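Local coordinates for protein Cas13d (uncultured Ruminococcus sp, PDB 6IV9) that binds CRISPR RNA and, through its two HEPN domains, probably matures that guide and cleaves the target RNA it recognises, at residues N330-E335 with F480-L485. The protein carries 2 engineered substitutions. Sequence-based numbering, arbitrary orientation.
Sequences NKDFIE and FDEKIL
E482 grips the backbone just after helix 312-330, where the chain turns, with both carboxylate oxygens. OE1 takes the amide of I334 on its syn lone pair, I334 N to E482 OE1 3.0 Å with a fairly straight N-H (161°), while OE2 accepts F333 N from above the carboxylate plane in a more bent bond (139°). Glutamate suits the place because its chain, leaving with CG anti to the backbone N (chi1 -173°) and then bending at chi2, brings the acid to the amides of two successive residues. Beside this polar grip, L485 CD1 lies obliquely to the F333 ring, 3.6 Å from F333 CD1, and reaches I334 CG1 at 3.8 Å. I334, branched at CB, spreads its contacts: CG2 meets F480 CB and CD1 lies 3.5 Å from D481 O. The join ties that turn to a 3-10 turn in the long loop between helices 467-475 and 497-505. A glutamine here, with an NH2 replacing one acceptor oxygen, would probably leave one amide without its acceptor and K489, salt-bridged to OE2, without its counter-charge. Further out, I357 of helix 353-366 packs against I334 and F480, Y361 meets F333 edge-to-face, and an RNA sugar packs on F333.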
loop_
_atom_site.group_PDB
_atom_site.type_symbol
_atom_site.label_atom_id
_atom_site.label_comp_id
_atom_site.label_asym_id
_atom_site.label_seq_id
_atom_site.Cartn_x
_atom_site.Cartn_y
_atom_site.Cartn_z
ATOM N N ASN A 330 -2.763 24.746 -6.228
ATOM C CA ASN A 330 -3.840 25.755 -6.389
ATOM C C ASN A 330 -3.351 27.130 -6.845
ATOM O O ASN A 330 -4.082 27.773 -7.570
ATOM C CB ASN A 330 -4.706 25.867 -5.143
ATOM C CG ASN A 330 -5.563 24.644 -4.956
ATOM O OD1 ASN A 330 -5.747 23.885 -5.882
ATOM N ND2 ASN A 330 -6.065 24.441 -3.762
ATOM N N LYS A 331 -2.187 27.570 -6.391
ATOM C CA LYS A 331 -1.774 28.954 -6.730
ATOM C C LYS A 331 -1.513 29.076 -8.230
ATOM O O LYS A 331 -0.660 28.388 -8.724
ATOM C CB LYS A 331 -0.526 29.322 -5.929
ATOM C CG LYS A 331 -0.384 30.797 -5.589
ATOM C CD LYS A 331 1.035 31.188 -5.276
ATOM C CE LYS A 331 1.332 32.635 -5.605
ATOM N NZ LYS A 331 2.746 32.817 -6.003
ATOM N N ASP A 332 -2.254 29.948 -8.902
ATOM C CA ASP A 332 -2.035 30.173 -10.349
ATOM C C ASP A 332 -2.100 28.843 -11.106
ATOM O O ASP A 332 -1.250 28.603 -11.931
ATOM C CB ASP A 332 -0.753 30.972 -10.577
ATOM C CG ASP A 332 -0.827 32.369 -9.986
ATOM O OD1 ASP A 332 -1.850 33.024 -10.167
ATOM O OD2 ASP A 332 0.119 32.765 -9.321
ATOM N N PHE A 333 -3.130 28.050 -10.849
ATOM C CA PHE A 333 -3.265 26.739 -11.520
ATOM C C PHE A 333 -3.394 26.904 -13.035
ATOM O O PHE A 333 -2.811 26.142 -13.761
ATOM C CB PHE A 333 -4.485 26.006 -10.974
ATOM C CG PHE A 333 -4.761 24.700 -11.657
ATOM C CD1 PHE A 333 -5.547 24.654 -12.790
ATOM C CD2 PHE A 333 -4.234 23.520 -11.167
ATOM C CE1 PHE A 333 -5.811 23.456 -13.423
ATOM C CE2 PHE A 333 -4.506 22.322 -11.801
ATOM C CZ PHE A 333 -5.290 22.295 -12.923
ATOM N N ILE A 334 -4.167 27.883 -13.488
ATOM C CA ILE A 334 -4.361 28.033 -14.956
ATOM C C ILE A 334 -3.031 28.374 -15.628
ATOM O O ILE A 334 -2.693 27.752 -16.605
ATOM C CB ILE A 334 -5.455 29.067 -15.254
ATOM C CG1 ILE A 334 -6.772 28.680 -14.588
ATOM C CG2 ILE A 334 -5.612 29.238 -16.746
ATOM C CD1 ILE A 334 -7.888 29.663 -14.813
ATOM N N GLU A 335 -2.300 29.338 -15.094
ATOM C CA GLU A 335 -0.995 29.719 -15.683
ATOM C C GLU A 335 -0.043 28.525 -15.598
ATOM O O GLU A 335 0.676 28.284 -16.522
ATOM C CB GLU A 335 -0.440 30.939 -14.959
ATOM C CG GLU A 335 0.893 31.398 -15.486
ATOM C CD GLU A 335 0.857 32.046 -16.856
ATOM O OE1 GLU A 335 -0.235 32.296 -17.360
ATOM O OE2 GLU A 335 1.933 32.288 -17.406
ATOM N N PHE A 480 -6.912 34.354 -18.688
ATOM C CA PHE A 480 -8.040 33.691 -17.995
ATOM C C PHE A 480 -7.916 34.050 -16.519
ATOM O O PHE A 480 -6.818 34.106 -16.018
ATOM C CB PHE A 480 -8.101 32.198 -18.316
ATOM C CG PHE A 480 -8.734 31.872 -19.640
ATOM C CD1 PHE A 480 -10.104 31.902 -19.794
ATOM C CD2 PHE A 480 -7.962 31.547 -20.736
ATOM C CE1 PHE A 480 -10.688 31.621 -21.014
ATOM C CE2 PHE A 480 -8.548 31.257 -21.954
ATOM C CZ PHE A 480 -9.909 31.291 -22.091
ATOM N N ASP A 481 -9.029 34.384 -15.896
ATOM C CA ASP A 481 -9.022 34.750 -14.468
ATOM C C ASP A 481 -8.857 33.472 -13.651
ATOM O O ASP A 481 -9.635 32.564 -13.845
ATOM C CB ASP A 481 -10.346 35.420 -14.106
ATOM C CG ASP A 481 -10.306 36.231 -12.829
ATOM O OD1 ASP A 481 -9.310 36.163 -12.110
ATOM O OD2 ASP A 481 -11.287 36.929 -12.570
ATOM N N GLU A 482 -7.924 33.493 -12.709
ATOM C CA GLU A 482 -7.632 32.369 -11.787
ATOM C C GLU A 482 -8.848 32.115 -10.892
ATOM O O GLU A 482 -9.053 30.988 -10.483
ATOM C CB GLU A 482 -6.394 32.677 -10.954
ATOM C CG GLU A 482 -5.921 31.519 -10.104
ATOM C CD GLU A 482 -5.669 30.212 -10.836
ATOM O OE1 GLU A 482 -5.327 30.250 -12.028
ATOM O OE2 GLU A 482 -5.826 29.166 -10.198
ATOM N N LYS A 483 -9.682 33.139 -10.696
ATOM C CA LYS A 483 -10.869 33.097 -9.804
ATOM C C LYS A 483 -11.967 32.203 -10.379
ATOM O O LYS A 483 -12.859 31.836 -9.645
ATOM C CB LYS A 483 -11.351 34.503 -9.463
ATOM C CG LYS A 483 -10.268 35.390 -8.884
ATOM C CD LYS A 483 -10.725 36.219 -7.734
ATOM C CE LYS A 483 -9.660 37.178 -7.247
ATOM N NZ LYS A 483 -10.244 38.390 -6.626
ATOM N N ILE A 484 -11.801 31.763 -11.621
ATOM C CA ILE A 484 -12.778 30.872 -12.306
ATOM C C ILE A 484 -12.884 29.559 -11.525
ATOM O O ILE A 484 -13.940 28.949 -11.529
ATOM C CB ILE A 484 -12.290 30.605 -13.736
ATOM C CG1 ILE A 484 -12.608 31.765 -14.673
ATOM C CG2 ILE A 484 -12.834 29.306 -14.267
ATOM C CD1 ILE A 484 -11.948 31.620 -16.020
ATOM N N LEU A 485 -11.788 29.172 -10.884
ATOM C CA LEU A 485 -11.676 27.879 -10.168
ATOM C C LEU A 485 -11.995 28.019 -8.686
ATOM O O LEU A 485 -11.931 27.026 -8.017
ATOM C CB LEU A 485 -10.255 27.350 -10.350
ATOM C CG LEU A 485 -9.919 26.879 -11.756
ATOM C CD1 LEU A 485 -8.450 26.559 -11.872
ATOM C CD2 LEU A 485 -10.771 25.696 -12.150
#